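Local coordinates for protein arginase (Trypanosoma brucei brucei, PDB 4RHJ) that is of unknown function but adopts the arginase-deacetylase fold and evolved without the binuclear manganese cluster of true arginases, at residues L78-K83 with M96-C101; A170-S175 with S203-V208; R231-D236 with G275-K280. All blocks are in the same frame, centred on the assembly; numbering follows the deposited sequence.

Contact 1 (L78-K83 with M96-C101); sequences LTIHDK and MPVLNC
I80 and V98 form the tight side of this parallel strand pair. With CG1 of I80 anti to its carbonyl carbon (chi1 -58°) and the next bond folded, CD1 swings back across the strand gap to 3.5 Å from CB of V98, and the two branched side chains run side by side. L78 continues the same face, its CD2 meeting CE of M96 at 3.7 Å. Helix 303-316 covers this face through I316, which touches both L78 and V98.

Between the strands, T79 and H81 each use both backbone groups toward strand 95-103: N of T79 gives to O of M96, N of V98 to O of T79 at only 2.6 Å, N of H81 to O of V98, and N of N100 to O of H81. L99 turns its own backbone to strand 46-50.

On the other face T79 and H81 are partly exposed, while P97 and L99 are buried. The H81 ring sets its edge against P97, NE2 lying 3.3 Å from CB of P97, while OG1 of T79 stands 2.7 Å from NE2 of H81. Looser still is the exposed end, where OD1 of D82 merely lies alongside CB of N100 at 3.4 Å and the N100 amide oxygen takes the N-H of G102. Four backbone bonds and one apolar face therefore fasten 77-81, an outermost strand of the chain's sheet, with little dependence on charge.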
ATOM      1  N   LEU A  78      -2.009 -11.547 -23.626  1.00 17.44           N
ATOM      2  CA  LEU A  78      -1.342 -10.670 -24.596  1.00 15.69           C
ATOM      3  C   LEU A  78      -0.401 -11.469 -25.499  1.00 31.11           C
ATOM      4  O   LEU A  78       0.219 -12.440 -25.051  1.00 33.58           O
ATOM      5  CB  LEU A  78      -0.551  -9.556 -23.901  1.00 20.86           C
ATOM      6  CG  LEU A  78      -1.178  -8.499 -22.990  1.00 16.26           C
ATOM      7  CD1 LEU A  78      -0.069  -7.661 -22.400  1.00 30.03           C
ATOM      8  CD2 LEU A  78      -2.200  -7.609 -23.699  1.00 11.35           C
ATOM      9  N   THR A  79      -0.314 -11.064 -26.771  1.00 29.36           N
ATOM     10  CA  THR A  79       0.621 -11.649 -27.736  1.00 34.74           C
ATOM     11  C   THR A  79       1.366 -10.521 -28.490  1.00 21.21           C
ATOM     12  O   THR A  79       0.744  -9.707 -29.160  1.00 30.68           O
ATOM     13  CB  THR A  79      -0.115 -12.616 -28.743  1.00 23.71           C
ATOM     14  OG1 THR A  79      -0.563 -11.909 -29.898  1.00 25.44           O
ATOM     15  CG2 THR A  79      -1.310 -13.284 -28.092  1.00 22.35           C
ATOM     16  N   ILE A  80       2.694 -10.474 -28.371  1.00 24.25           N
ATOM     17  CA  ILE A  80       3.485  -9.338 -28.877  1.00 23.86           C
ATOM     18  C   ILE A  80       4.300  -9.624 -30.158  1.00 23.68           C
ATOM     19  O   ILE A  80       5.193 -10.478 -30.174  1.00 21.87           O
ATOM     20  CB  ILE A  80       4.460  -8.821 -27.780  1.00 36.17           C
ATOM     21  CG1 ILE A  80       3.689  -8.394 -26.514  1.00 32.15           C
ATOM     22  CG2 ILE A  80       5.382  -7.718 -28.324  1.00 33.52           C
ATOM     23  CD1 ILE A  80       2.856  -7.124 -26.624  1.00 15.10           C
ATOM     24  N   HIS A  81       3.981  -8.875 -31.216  1.00 35.26           N
ATOM     25  CA  HIS A  81       4.585  -9.014 -32.550  1.00 29.92           C
ATOM     26  C   HIS A  81       5.290  -7.749 -33.012  1.00 28.62           C
ATOM     27  O   HIS A  81       4.795  -6.637 -32.823  1.00 26.70           O
ATOM     28  CB  HIS A  81       3.530  -9.367 -33.597  1.00 26.80           C
ATOM     29  CG  HIS A  81       2.371 -10.124 -33.050  1.00 23.11           C
ATOM     30  ND1 HIS A  81       2.360 -11.499 -32.954  1.00 30.97           N
ATOM     31  CD2 HIS A  81       1.191  -9.704 -32.542  1.00 28.11           C
ATOM     32  CE1 HIS A  81       1.214 -11.891 -32.430  1.00 29.11           C
ATOM     33  NE2 HIS A  81       0.488 -10.820 -32.171  1.00 18.46           N
ATOM     34  N   ASP A  82       6.428  -7.928 -33.665  1.00 42.17           N
ATOM     35  CA  ASP A  82       7.217  -6.798 -34.121  1.00 43.83           C
ATOM     36  C   ASP A  82       6.974  -6.478 -35.613  1.00 25.60           C
ATOM     37  O   ASP A  82       7.122  -5.328 -36.045  1.00 25.17           O
ATOM     38  CB  ASP A  82       8.696  -7.078 -33.827  1.00 26.71           C
ATOM     39  CG  ASP A  82       8.970  -7.214 -32.338  1.00 28.42           C
ATOM     40  OD1 ASP A  82       8.259  -6.571 -31.533  1.00 28.58           O
ATOM     41  OD2 ASP A  82       9.891  -7.963 -31.968  1.00 34.76           O
ATOM     42  N   LYS A  83       6.573  -7.493 -36.378  1.00 42.70           N
ATOM     43  CA  LYS A  83       6.337  -7.359 -37.816  1.00 30.27           C
ATOM     44  C   LYS A  83       4.888  -7.636 -38.200  1.00 35.29           C
ATOM     45  O   LYS A  83       4.147  -8.262 -37.449  1.00 44.33           O
ATOM     46  CB  LYS A  83       7.246  -8.311 -38.589  1.00 48.87           C
ATOM     47  CG  LYS A  83       6.893  -9.775 -38.380  1.00 32.24           C
ATOM     48  CD  LYS A  83       7.789 -10.689 -39.187  1.00 47.16           C
ATOM     49  CE  LYS A  83       7.169 -12.068 -39.341  1.00 32.42           C
ATOM     50  NZ  LYS A  83       6.944 -12.710 -38.016  1.00 48.01           N
ATOM     51  N   MET A  96      -4.601 -11.440 -27.427  1.00 20.22           N
ATOM     52  CA  MET A  96      -4.626  -9.984 -27.604  1.00 26.56           C
ATOM     53  C   MET A  96      -3.352  -9.489 -28.286  1.00 17.28           C
ATOM     54  O   MET A  96      -2.442  -8.988 -27.613  1.00 28.57           O
ATOM     55  CB  MET A  96      -4.797  -9.270 -26.269  1.00 30.73           C
ATOM     56  CG  MET A  96      -6.135  -8.590 -26.092  1.00 29.52           C
ATOM     57  SD  MET A  96      -6.912  -9.211 -24.610  1.00 31.54           S
ATOM     58  CE  MET A  96      -5.540  -9.163 -23.486  1.00 30.06           C
ATOM     59  N   PRO A  97      -3.294  -9.624 -29.624  1.00 20.28           N
ATOM     60  CA  PRO A  97      -2.125  -9.351 -30.467  1.00 23.99           C
ATOM     61  C   PRO A  97      -1.678  -7.891 -30.477  1.00 26.71           C
ATOM     62  O   PRO A  97      -2.346  -7.034 -31.043  1.00 30.76           O
ATOM     63  CB  PRO A  97      -2.601  -9.786 -31.861  1.00 26.41           C
ATOM     64  CG  PRO A  97      -3.674 -10.772 -31.607  1.00 23.00           C
ATOM     65  CD  PRO A  97      -4.391 -10.205 -30.420  1.00 38.07           C
ATOM     66  N   VAL A  98      -0.525  -7.616 -29.884  1.00 22.88           N
ATOM     67  CA  VAL A  98      -0.067  -6.243 -29.810  1.00 24.12           C
ATOM     68  C   VAL A  98       1.231  -6.010 -30.573  1.00 18.17           C
ATOM     69  O   VAL A  98       2.211  -6.752 -30.456  1.00 19.64           O
ATOM     70  CB  VAL A  98       0.094  -5.791 -28.349  1.00 37.05           C
ATOM     71  CG1 VAL A  98       1.018  -4.583 -28.248  1.00 23.98           C
ATOM     72  CG2 VAL A  98      -1.274  -5.491 -27.736  1.00 29.28           C
ATOM     73  N   LEU A  99       1.194  -4.940 -31.355  1.00 29.02           N
ATOM     74  CA  LEU A  99       2.261  -4.530 -32.245  1.00 27.60           C
ATOM     75  C   LEU A  99       3.245  -3.581 -31.571  1.00 19.52           C
ATOM     76  O   LEU A  99       2.891  -2.451 -31.260  1.00 27.29           O
ATOM     77  CB  LEU A  99       1.645  -3.853 -33.467  1.00 26.45           C
ATOM     78  CG  LEU A  99       2.617  -3.244 -34.454  1.00 28.99           C
ATOM     79  CD1 LEU A  99       3.259  -4.381 -35.234  1.00 34.18           C
ATOM     80  CD2 LEU A  99       1.893  -2.249 -35.347  1.00 19.99           C
ATOM     81  N   ASN A 100       4.480  -4.035 -31.364  1.00 25.98           N
ATOM     82  CA  ASN A 100       5.516  -3.199 -30.757  1.00 30.97           C
ATOM     83  C   ASN A 100       6.229  -2.255 -31.728  1.00 21.79           C
ATOM     84  O   ASN A 100       7.073  -2.688 -32.525  1.00 31.31           O
ATOM     85  CB  ASN A 100       6.576  -4.062 -30.074  1.00 31.39           C
ATOM     86  CG  ASN A 100       7.695  -3.224 -29.472  1.00 22.52           C
ATOM     87  OD1 ASN A 100       7.450  -2.133 -28.961  1.00 17.41           O
ATOM     88  ND2 ASN A 100       8.924  -3.726 -29.538  1.00 28.85           N
ATOM     89  N   CYS A 101       5.913  -0.965 -31.640  1.00 13.04           N
ATOM     90  CA  CYS A 101       6.605   0.024 -32.461  1.00 26.12           C
ATOM     91  C   CYS A 101       7.817   0.590 -31.735  1.00 28.17           C
ATOM     92  O   CYS A 101       8.488   1.477 -32.258  1.00 50.21           O
ATOM     93  CB  CYS A 101       5.664   1.166 -32.865  1.00 22.42           C
ATOM     94  SG  CYS A 101       4.246   0.681 -33.870  1.00 27.52           S
TER

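Contact 2 (A170-S175 with S203-V208); sequences ARPSVS and SEDRKV
OD1 of D205 takes a hydrogen bond from a water at 2.7 Å, and that water in turn accepts from N of V174 at 3.1 Å, so a single solvent molecule ties the first turn of helix 203-211 to the loop that follows strand 163-168. The second carboxylate oxygen, OD2, accepts from N of S202, just before the helix, which is the half of a capping box that the third helical residue supplies. Both oxygens of the buried carboxylate are thus engaged, which should restrain its rotation.

P172 lies across it at about a right angle: CG of the ring touches CG of D205 at 3.4 Å and CD of P172 reaches OD2 of D205 at 3.3 Å. S175 closes another flank, its CB at 3.4 Å from OD1 of D205 and 3.5 Å from CB of E204. One turn further along the helix, V174 crosses V208. CG2 of V174, placed between its own backbone N and carbonyl carbon (chi1 -72° for CG1), presses on CG1 of V208 at 3.5 Å, tighter than ordinary carbon packing.

Helix 180-186 also holds the loop: R182 hydrogen-bonds the V174 carbonyl and L181 packs on V174. On helix 203-211, R206 packs on Y75 of a second subunit. P172 is about 9 Å, side chain to side chain, from D244, seen to bind manganese in a structure of this protein, though none is bound here. The helix start and the donors converging on D205 would probably stabilise its negative charge, making this a polar anchor within otherwise apolar packing.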
ATOM      1  N   ALA A 170      -4.216  12.537  -9.873  1.00 15.33           N
ATOM      2  CA  ALA A 170      -4.375  13.177  -8.569  1.00 12.13           C
ATOM      3  C   ALA A 170      -4.846  14.619  -8.699  1.00 10.57           C
ATOM      4  O   ALA A 170      -5.422  15.185  -7.763  1.00 10.48           O
ATOM      5  CB  ALA A 170      -3.091  13.130  -7.814  1.00 13.99           C
ATOM      6  N   ARG A 171      -4.588  15.208  -9.865  1.00 20.54           N
ATOM      7  CA  ARG A 171      -5.015  16.576 -10.187  1.00 16.95           C
ATOM      8  C   ARG A 171      -5.820  16.602 -11.476  1.00 10.69           C
ATOM      9  O   ARG A 171      -5.582  15.799 -12.362  1.00 18.09           O
ATOM     10  CB  ARG A 171      -3.813  17.508 -10.334  1.00 15.82           C
ATOM     11  CG  ARG A 171      -2.954  17.185 -11.529  1.00 16.34           C
ATOM     12  CD  ARG A 171      -1.465  17.470 -11.291  1.00 17.07           C
ATOM     13  NE  ARG A 171      -0.797  16.488 -10.429  1.00 19.40           N
ATOM     14  CZ  ARG A 171      -0.591  16.643  -9.120  1.00 24.62           C
ATOM     15  NH1 ARG A 171      -1.017  17.736  -8.510  1.00 36.13           N
ATOM     16  NH2 ARG A 171       0.034  15.706  -8.417  1.00 21.07           N
ATOM     17  N   PRO A 172      -6.765  17.545 -11.592  1.00 25.96           N
ATOM     18  CA  PRO A 172      -7.572  17.673 -12.810  1.00 14.54           C
ATOM     19  C   PRO A 172      -6.723  17.983 -14.026  1.00 18.98           C
ATOM     20  O   PRO A 172      -7.122  17.633 -15.126  1.00 22.21           O
ATOM     21  CB  PRO A 172      -8.518  18.834 -12.492  1.00 20.20           C
ATOM     22  CG  PRO A 172      -8.587  18.889 -11.029  1.00 27.23           C
ATOM     23  CD  PRO A 172      -7.234  18.451 -10.528  1.00 34.23           C
ATOM     24  N   SER A 173      -5.578  18.630 -13.819  1.00 15.22           N
ATOM     25  CA  SER A 173      -4.647  18.955 -14.896  1.00 23.32           C
ATOM     26  C   SER A 173      -5.343  19.772 -15.994  1.00 19.70           C
ATOM     27  O   SER A 173      -5.334  19.406 -17.163  1.00 15.19           O
ATOM     28  CB  SER A 173      -4.035  17.676 -15.473  1.00 25.75           C
ATOM     29  OG  SER A 173      -2.837  17.931 -16.187  1.00 28.37           O
ATOM     30  N   VAL A 174      -5.943  20.889 -15.592  1.00 28.73           N
ATOM     31  CA  VAL A 174      -6.749  21.713 -16.490  1.00 35.57           C
ATOM     32  C   VAL A 174      -6.649  23.217 -16.215  1.00 21.99           C
ATOM     33  O   VAL A 174      -7.062  24.033 -17.045  1.00 30.42           O
ATOM     34  CB  VAL A 174      -8.239  21.322 -16.415  1.00 23.16           C
ATOM     35  CG1 VAL A 174      -8.485  19.967 -17.081  1.00 21.46           C
ATOM     36  CG2 VAL A 174      -8.700  21.316 -14.971  1.00 27.07           C
ATOM     37  N   SER A 175      -6.116  23.580 -15.053  1.00 32.47           N
ATOM     38  CA  SER A 175      -5.943  24.983 -14.683  1.00 27.94           C
ATOM     39  C   SER A 175      -4.976  25.663 -15.631  1.00 21.06           C
ATOM     40  O   SER A 175      -5.134  26.834 -15.940  1.00 28.29           O
ATOM     41  CB  SER A 175      -5.435  25.112 -13.249  1.00 25.79           C
ATOM     42  OG  SER A 175      -4.104  25.589 -13.219  1.00 20.72           O
ATOM     43  N   SER A 203      -9.183  26.155  -6.856  1.00 33.43           N
ATOM     44  CA  SER A 203     -10.324  26.923  -7.311  1.00 27.99           C
ATOM     45  C   SER A 203     -10.234  27.127  -8.811  1.00 21.96           C
ATOM     46  O   SER A 203     -11.234  27.372  -9.465  1.00 26.74           O
ATOM     47  CB  SER A 203     -10.385  28.266  -6.589  1.00 31.50           C
ATOM     48  OG  SER A 203     -10.266  28.087  -5.189  1.00 32.70           O
ATOM     49  N   GLU A 204      -9.021  27.036  -9.348  1.00 25.42           N
ATOM     50  CA  GLU A 204      -8.810  27.073 -10.788  1.00 27.75           C
ATOM     51  C   GLU A 204      -9.429  25.854 -11.463  1.00 27.16           C
ATOM     52  O   GLU A 204     -10.075  25.961 -12.501  1.00 28.70           O
ATOM     53  CB  GLU A 204      -7.316  27.144 -11.111  1.00 35.53           C
ATOM     54  CG  GLU A 204      -6.706  28.528 -10.999  1.00 32.89           C
ATOM     55  CD  GLU A 204      -6.804  29.310 -12.291  1.00 31.85           C
ATOM     56  OE1 GLU A 204      -6.047  30.290 -12.457  1.00 34.04           O
ATOM     57  OE2 GLU A 204      -7.637  28.942 -13.144  1.00 45.76           O
ATOM     58  N   ASP A 205      -9.230  24.689 -10.868  1.00 29.18           N
ATOM     59  CA  ASP A 205      -9.781  23.459 -11.421  1.00 25.14           C
ATOM     60  C   ASP A 205     -11.301  23.420 -11.307  1.00 28.57           C
ATOM     61  O   ASP A 205     -11.972  22.961 -12.226  1.00 40.87           O
ATOM     62  CB  ASP A 205      -9.180  22.242 -10.724  1.00 23.63           C
ATOM     63  CG  ASP A 205      -7.674  22.160 -10.881  1.00 20.37           C
ATOM     64  OD1 ASP A 205      -7.163  22.546 -11.952  1.00 27.34           O
ATOM     65  OD2 ASP A 205      -7.001  21.701  -9.932  1.00 32.57           O
ATOM     66  N   ARG A 206     -11.838  23.909 -10.191  1.00 23.31           N
ATOM     67  CA  ARG A 206     -13.282  23.851  -9.941  1.00 30.52           C
ATOM     68  C   ARG A 206     -14.095  24.867 -10.735  1.00 27.65           C
ATOM     69  O   ARG A 206     -15.283  24.654 -11.006  1.00 30.17           O
ATOM     70  CB  ARG A 206     -13.566  24.036  -8.457  1.00 25.95           C
ATOM     71  CG  ARG A 206     -13.077  22.892  -7.618  1.00 23.17           C
ATOM     72  CD  ARG A 206     -13.578  22.981  -6.193  1.00 38.13           C
ATOM     73  NE  ARG A 206     -13.109  24.176  -5.492  1.00 48.42           N
ATOM     74  CZ  ARG A 206     -11.909  24.298  -4.924  1.00 36.11           C
ATOM     75  NH1 ARG A 206     -11.037  23.302  -4.982  1.00 31.30           N
ATOM     76  NH2 ARG A 206     -11.576  25.422  -4.304  1.00 32.01           N
ATOM     77  N   LYS A 207     -13.475  25.977 -11.107  1.00 29.03           N
ATOM     78  CA  LYS A 207     -14.194  26.943 -11.924  1.00 33.09           C
ATOM     79  C   LYS A 207     -14.267  26.412 -13.350  1.00 27.58           C
ATOM     80  O   LYS A 207     -15.322  26.446 -13.976  1.00 28.09           O
ATOM     81  CB  LYS A 207     -13.550  28.335 -11.869  1.00 22.87           C
ATOM     82  CG  LYS A 207     -12.094  28.415 -12.285  1.00 30.91           C
ATOM     83  CD  LYS A 207     -11.569  29.846 -12.230  1.00 21.66           C
ATOM     84  CE  LYS A 207     -11.033  30.217 -10.858  1.00 29.17           C
ATOM     85  NZ  LYS A 207     -12.048  30.159  -9.772  1.00 29.61           N
ATOM     86  N   VAL A 208     -13.154  25.871 -13.831  1.00 34.82           N
ATOM     87  CA  VAL A 208     -13.083  25.316 -15.178  1.00 26.78           C
ATOM     88  C   VAL A 208     -13.941  24.055 -15.287  1.00 40.57           C
ATOM     89  O   VAL A 208     -14.275  23.615 -16.388  1.00 30.82           O
ATOM     90  CB  VAL A 208     -11.625  24.991 -15.584  1.00 17.38           C
ATOM     91  CG1 VAL A 208     -11.310  23.559 -15.290  1.00 30.37           C
ATOM     92  CG2 VAL A 208     -11.400  25.257 -17.053  1.00 25.20           C
TER
HETATM   93  O   HOH W   1      -4.834  21.405 -12.720  1.00 22.49           O

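Contact 3 (R231-D236 with G275-K280); sequences RDIRND and GIRGPK
R277 meets D232 in a salt-bridge network that joins two loops at the surface of the arginase fold, each leading into a strand of the central parallel sheet, 239-244 and 281-287. The loops run almost alongside, their directions 11° apart. R277 loses the largest area to the contact, although it stays partly exposed. Its first torsion puts CG anti to the carbonyl carbon, 3.1 Å from N of R234; the bend at chi2 (-73°) then turns the rest of the chain so that the guanidinium reaches the D232 carboxylate. NH2 of R277 donates to OD1 of D232 at 2.8 Å, arriving on the anti side and somewhat out of the carboxylate plane, and NE adds a weak bond to the same oxygen. The two flat groups are turned 45° to each other. OD2 of D232 is left to R234, whose NH2 is 2.9 Å away and whose guanidinium face lies over CB of D232; the single carboxylate thus sits between two arginines.

I233 fills the next position. Its CG1 packs close to the backbone of 275-277, 3.3 Å from N of R277, and CD1 runs beside CG1 of I276, which itself packs onto V166 and F168 of strand 163-168. This packing buries the N-H groups of I233 and R277, and neither has a partner.

N235 is the third major contributor. With CG wedged between its backbone N and carbonyl carbon, the amide reaches across, ND2 giving a weak bond to O of R277 at 3.2 Å while OD1 accepts weakly from N of Y237. Beyond it, CG of P279 rests 3.2 Å from O of D236.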
ATOM      1  N   ARG A 231     -23.064   2.296 -11.643  1.00 25.45           N
ATOM      2  CA  ARG A 231     -21.968   1.407 -12.016  1.00 22.15           C
ATOM      3  C   ARG A 231     -21.395   1.735 -13.378  1.00 23.10           C
ATOM      4  O   ARG A 231     -20.473   2.529 -13.502  1.00 22.56           O
ATOM      5  CB  ARG A 231     -22.422  -0.051 -12.027  1.00 29.02           C
ATOM      6  CG  ARG A 231     -22.873  -0.593 -10.696  1.00 28.87           C
ATOM      7  CD  ARG A 231     -22.647  -2.103 -10.604  1.00 27.99           C
ATOM      8  NE  ARG A 231     -22.586  -2.519  -9.212  1.00 19.90           N
ATOM      9  CZ  ARG A 231     -21.628  -3.272  -8.688  1.00 21.51           C
ATOM     10  NH1 ARG A 231     -20.657  -3.747  -9.449  1.00 35.05           N
ATOM     11  NH2 ARG A 231     -21.649  -3.556  -7.402  1.00 24.24           N
ATOM     12  N   ASP A 232     -21.947   1.093 -14.399  1.00 31.01           N
ATOM     13  CA  ASP A 232     -21.402   1.178 -15.742  1.00 52.67           C
ATOM     14  C   ASP A 232     -21.438   2.602 -16.309  1.00 43.73           C
ATOM     15  O   ASP A 232     -22.362   3.353 -16.057  1.00 42.26           O
ATOM     16  CB  ASP A 232     -22.144   0.239 -16.693  1.00 44.35           C
ATOM     17  CG  ASP A 232     -22.164  -1.194 -16.218  1.00 39.20           C
ATOM     18  OD1 ASP A 232     -21.082  -1.752 -15.955  1.00 30.65           O
ATOM     19  OD2 ASP A 232     -23.278  -1.765 -16.123  1.00 36.82           O
ATOM     20  N   ILE A 233     -20.398   2.929 -17.085  1.00 53.54           N
ATOM     21  CA  ILE A 233     -20.250   4.219 -17.752  1.00 31.92           C
ATOM     22  C   ILE A 233     -21.364   4.287 -18.793  1.00 55.29           C
ATOM     23  O   ILE A 233     -21.940   5.363 -19.000  1.00 87.87           O
ATOM     24  CB  ILE A 233     -18.899   4.428 -18.433  1.00 35.23           C
ATOM     25  CG1 ILE A 233     -17.738   3.922 -17.593  1.00 21.84           C
ATOM     26  CG2 ILE A 233     -18.684   5.886 -18.747  1.00 38.54           C
ATOM     27  CD1 ILE A 233     -16.585   4.906 -17.364  1.00 24.83           C
ATOM     28  N   ARG A 234     -21.629   3.167 -19.470  1.00 49.95           N
ATOM     29  CA  ARG A 234     -22.796   3.005 -20.321  1.00 55.20           C
ATOM     30  C   ARG A 234     -22.962   4.101 -21.373  1.00 35.04           C
ATOM     31  O   ARG A 234     -23.980   4.796 -21.410  1.00 52.97           O
ATOM     32  CB  ARG A 234     -24.072   2.911 -19.458  1.00 51.80           C
ATOM     33  CG  ARG A 234     -24.412   1.533 -18.902  1.00 52.83           C
ATOM     34  CD  ARG A 234     -25.667   1.544 -18.048  1.00 32.40           C
ATOM     35  NE  ARG A 234     -25.602   0.568 -16.954  1.00 42.98           N
ATOM     36  CZ  ARG A 234     -25.235   0.860 -15.707  1.00 46.27           C
ATOM     37  NH1 ARG A 234     -24.879   2.095 -15.389  1.00 50.58           N
ATOM     38  NH2 ARG A 234     -25.211  -0.080 -14.774  1.00 35.36           N
ATOM     39  N   ASN A 235     -21.951   4.269 -22.219  1.00 46.79           N
ATOM     40  CA  ASN A 235     -22.044   5.250 -23.301  1.00 55.01           C
ATOM     41  C   ASN A 235     -21.699   4.619 -24.643  1.00 35.08           C
ATOM     42  O   ASN A 235     -21.012   3.605 -24.698  1.00 26.76           O
ATOM     43  CB  ASN A 235     -21.128   6.447 -23.031  1.00 46.01           C
ATOM     44  CG  ASN A 235     -19.680   6.047 -22.940  1.00 19.66           C
ATOM     45  OD1 ASN A 235     -18.941   6.107 -23.914  1.00 25.81           O
ATOM     46  ND2 ASN A 235     -19.274   5.609 -21.773  1.00 33.59           N
ATOM     47  N   ASP A 236     -22.171   5.243 -25.717  1.00 34.67           N
ATOM     48  CA  ASP A 236     -21.850   4.819 -27.068  1.00 31.20           C
ATOM     49  C   ASP A 236     -20.774   5.723 -27.674  1.00 28.28           C
ATOM     50  O   ASP A 236     -20.561   5.711 -28.888  1.00 33.85           O
ATOM     51  CB  ASP A 236     -23.112   4.826 -27.940  1.00 27.55           C
ATOM     52  CG  ASP A 236     -24.250   4.017 -27.328  1.00 34.74           C
ATOM     53  OD1 ASP A 236     -24.210   3.773 -26.105  1.00 34.71           O
ATOM     54  OD2 ASP A 236     -25.184   3.630 -28.062  1.00 29.81           O
ATOM     55  N   GLY A 275     -14.480  -1.185 -15.498  1.00 23.41           N
ATOM     56  CA  GLY A 275     -15.834  -0.704 -15.688  1.00 25.90           C
ATOM     57  C   GLY A 275     -16.047   0.418 -16.681  1.00 15.37           C
ATOM     58  O   GLY A 275     -17.127   1.001 -16.705  1.00 27.17           O
ATOM     59  N   ILE A 276     -15.051   0.704 -17.516  1.00 16.24           N
ATOM     60  CA  ILE A 276     -15.176   1.769 -18.513  1.00 20.10           C
ATOM     61  C   ILE A 276     -15.938   1.214 -19.683  1.00 14.63           C
ATOM     62  O   ILE A 276     -15.659   0.114 -20.126  1.00 21.93           O
ATOM     63  CB  ILE A 276     -13.790   2.324 -18.962  1.00 16.45           C
ATOM     64  CG1 ILE A 276     -13.178   3.176 -17.849  1.00 18.57           C
ATOM     65  CG2 ILE A 276     -13.896   3.171 -20.201  1.00 16.83           C
ATOM     66  CD1 ILE A 276     -11.796   3.692 -18.149  1.00 22.64           C
ATOM     67  N   ARG A 277     -16.920   1.958 -20.171  1.00 14.19           N
ATOM     68  CA  ARG A 277     -17.772   1.465 -21.246  1.00 17.06           C
ATOM     69  C   ARG A 277     -17.536   2.253 -22.514  1.00 20.82           C
ATOM     70  O   ARG A 277     -17.088   3.391 -22.469  1.00 23.62           O
ATOM     71  CB  ARG A 277     -19.253   1.555 -20.870  1.00 18.04           C
ATOM     72  CG  ARG A 277     -19.680   0.777 -19.655  1.00 16.94           C
ATOM     73  CD  ARG A 277     -19.728  -0.707 -19.888  1.00 22.41           C
ATOM     74  NE  ARG A 277     -19.633  -1.382 -18.605  1.00 24.53           N
ATOM     75  CZ  ARG A 277     -18.483  -1.624 -17.997  1.00 16.44           C
ATOM     76  NH1 ARG A 277     -17.352  -1.276 -18.580  1.00 38.94           N
ATOM     77  NH2 ARG A 277     -18.458  -2.224 -16.826  1.00 24.17           N
ATOM     78  N   GLY A 278     -17.843   1.651 -23.652  1.00 17.41           N
ATOM     79  CA  GLY A 278     -17.677   2.346 -24.913  1.00 28.31           C
ATOM     80  C   GLY A 278     -17.895   1.494 -26.143  1.00 28.42           C
ATOM     81  O   GLY A 278     -18.051   0.278 -26.046  1.00 31.69           O
ATOM     82  N   PRO A 279     -17.925   2.144 -27.314  1.00 29.21           N
ATOM     83  CA  PRO A 279     -18.091   1.473 -28.600  1.00 24.24           C
ATOM     84  C   PRO A 279     -16.739   1.044 -29.117  1.00 23.78           C
ATOM     85  O   PRO A 279     -16.644   0.211 -30.027  1.00 26.19           O
ATOM     86  CB  PRO A 279     -18.686   2.561 -29.475  1.00 20.38           C
ATOM     87  CG  PRO A 279     -18.028   3.802 -28.968  1.00 25.38           C
ATOM     88  CD  PRO A 279     -17.894   3.609 -27.470  1.00 26.15           C
ATOM     89  N   LYS A 280     -15.709   1.624 -28.503  1.00 29.66           N
ATOM     90  CA  LYS A 280     -14.317   1.506 -28.919  1.00 30.88           C
ATOM     91  C   LYS A 280     -13.435   2.434 -28.085  1.00 20.85           C
ATOM     92  O   LYS A 280     -13.887   3.472 -27.605  1.00 30.31           O
ATOM     93  CB  LYS A 280     -14.161   1.860 -30.396  1.00 19.00           C
ATOM     94  CG  LYS A 280     -14.802   3.181 -30.752  1.00 16.06           C
ATOM     95  CD  LYS A 280     -13.836   4.054 -31.523  1.00 41.01           C
ATOM     96  CE  LYS A 280     -12.618   4.394 -30.688  1.00 22.88           C
ATOM     97  NZ  LYS A 280     -11.399   3.642 -31.110  1.00 32.83           N
TER

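How the contacts relate
All three contacts belong to one arginase-family domain built on a parallel sheet, and they follow each other along the chain without overlapping. Contact 1 pairs strand 77-81, outermost at one side of the sheet, with 95-103. Contact 2 lies toward the other side, where the loop after strand 163-168 meets helix 203-211; its centre is about 37 Å from that of contact 1, across the middle of the chain. Contact 3 joins the loops entering the neighbouring strands 239-244 and 281-287. Its centre is about 25 Å from that of contact 1 and about 24 Å from that of contact 2. None touches another: they lie at the sheet edge, after the C-terminal end of strand 163-168, and before the N-terminal ends of two neighbouring strands. Contact 2 alone approaches the annotated manganese site.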